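Local coordinates for protein Cif (Cell cycle inhibiting factor) (PDB 3EFY) that deamidates a glutamine side chain of host NEDD8, shutting down cullin-RING ubiquitin ligases and halting the host cell cycle, at residues A[128-131]-A[132-135]. Numbering follows the deposited sequence.
Sequences TDLE and QIAT
Asp129 is the N-cap of the short helix 130-137: its OD1 accepts the backbone N-H of Gln132 at 3.1 Å. With CG anti to the backbone N (chi1 178°), the carboxylate reaches back to the first turn, where the N-H meets OD1 from above the carboxylate plane rather than within it. The Gln132 side chain crosses that of Asp129 at about a right angle, bringing CB of Gln132 within 3.3 Å of Asp129 CG. The Gln132 chain, extended beyond CG, carries its amide beside Asp129, with OE1 3.5 Å from Asp129 CB, and two waters fasten this corner: one accepts from Asp129 N and donates to Gln132 OE1, the other donates to Asp129 OD2 and, weakly, to OE1. Gln132 NE2 turns to Asn118 of helix 113-124 in a weak hydrogen bond. The carbonyl O of Asp129 accepts the N-H of Ile133 in the first i to i+4 bond of the helix. At Leu130, O takes the N-H of Ala134, while CD2 comes within 4.4 Å of Ile133 CD1, a loose apolar touch one turn along. Leu130 also packs on Val143 and Leu146; Ile133 is buried against Tyr119, its side chain about 8 Å from that of the probable catalytic residue His66, which places this helix near the probable active site of the Cif catalytic domain. Glu131 takes part mainly through its backbone carbonyl: Glu131 O accepts Thr135 N at 2.9 Å, with Thr135 OG1 3.0 Å from the same oxygen.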
loop_
_atom_site.group_PDB
_atom_site.type_symbol
_atom_site.label_atom_id
_atom_site.label_comp_id
_atom_site.label_asym_id
_atom_site.label_seq_id
_atom_site.Cartn_x
_atom_site.Cartn_y
_atom_site.Cartn_z
ATOM N N THR A 128 24.434 18.088 19.602
ATOM C CA THR A 128 23.667 16.942 20.076
ATOM C C THR A 128 23.133 17.262 21.460
ATOM O O THR A 128 23.809 17.881 22.273
ATOM C CB THR A 128 24.497 15.641 20.124
ATOM O OG1 THR A 128 25.563 15.805 21.060
ATOM C CG2 THR A 128 25.071 15.299 18.750
ATOM N N ASP A 129 21.890 16.896 21.695
ATOM C CA ASP A 129 21.294 17.016 22.989
ATOM C C ASP A 129 20.637 15.659 23.238
ATOM O O ASP A 129 19.584 15.388 22.693
ATOM C CB ASP A 129 20.298 18.170 22.947
ATOM C CG ASP A 129 19.556 18.374 24.240
ATOM O OD1 ASP A 129 19.546 17.464 25.095
ATOM O OD2 ASP A 129 18.941 19.466 24.377
ATOM N N LEU A 130 21.269 14.803 24.029
ATOM C CA LEU A 130 20.749 13.451 24.201
ATOM C C LEU A 130 19.390 13.405 24.885
ATOM O O LEU A 130 18.567 12.521 24.585
ATOM C CB LEU A 130 21.739 12.552 24.950
ATOM C CG LEU A 130 22.961 12.021 24.209
ATOM C CD1 LEU A 130 23.793 11.192 25.196
ATOM C CD2 LEU A 130 22.588 11.180 22.962
ATOM N N GLU A 131 19.118 14.348 25.793
ATOM C CA GLU A 131 17.821 14.391 26.410
ATOM C C GLU A 131 16.769 14.726 25.349
ATOM O O GLU A 131 15.701 14.152 25.372
ATOM C CB GLU A 131 17.755 15.387 27.576
ATOM C CG GLU A 131 18.663 15.012 28.763
ATOM C CD GLU A 131 18.167 13.844 29.616
ATOM O OE1 GLU A 131 17.092 13.257 29.333
ATOM O OE2 GLU A 131 18.883 13.499 30.596
ATOM N N GLN A 132 17.127 15.638 24.456
ATOM C CA GLN A 132 16.235 16.080 23.350
ATOM C C GLN A 132 15.899 14.862 22.455
ATOM O O GLN A 132 14.753 14.587 22.148
ATOM C CB GLN A 132 16.926 17.168 22.576
ATOM C CG GLN A 132 16.195 17.646 21.370
ATOM C CD GLN A 132 16.875 18.819 20.701
ATOM O OE1 GLN A 132 18.073 18.788 20.356
ATOM N NE2 GLN A 132 16.099 19.876 20.504
ATOM N N ILE A 133 16.924 14.095 22.111
ATOM C CA ILE A 133 16.754 12.902 21.246
ATOM C C ILE A 133 15.927 11.838 21.933
ATOM O O ILE A 133 15.004 11.269 21.362
ATOM C CB ILE A 133 18.135 12.342 20.793
ATOM C CG1 ILE A 133 18.870 13.325 19.913
ATOM C CG2 ILE A 133 17.998 10.965 20.064
ATOM C CD1 ILE A 133 20.316 12.929 19.660
ATOM N N ALA A 134 16.210 11.554 23.211
ATOM C CA ALA A 134 15.392 10.584 23.928
ATOM C C ALA A 134 13.955 10.971 24.075
ATOM O O ALA A 134 13.058 10.135 23.943
ATOM C CB ALA A 134 15.970 10.301 25.317
ATOM N N THR A 135 13.702 12.248 24.347
ATOM C CA THR A 135 12.334 12.748 24.501
ATOM C C THR A 135 11.505 12.573 23.229
ATOM O O THR A 135 10.364 12.181 23.278
ATOM C CB THR A 135 12.302 14.193 24.944
ATOM O OG1 THR A 135 12.821 14.261 26.292
ATOM C CG2 THR A 135 10.885 14.728 24.968
HETATM O O HOH W 1 20.293 17.016 19.409
HETATM O O HOH W 2 19.011 21.087 22.145
#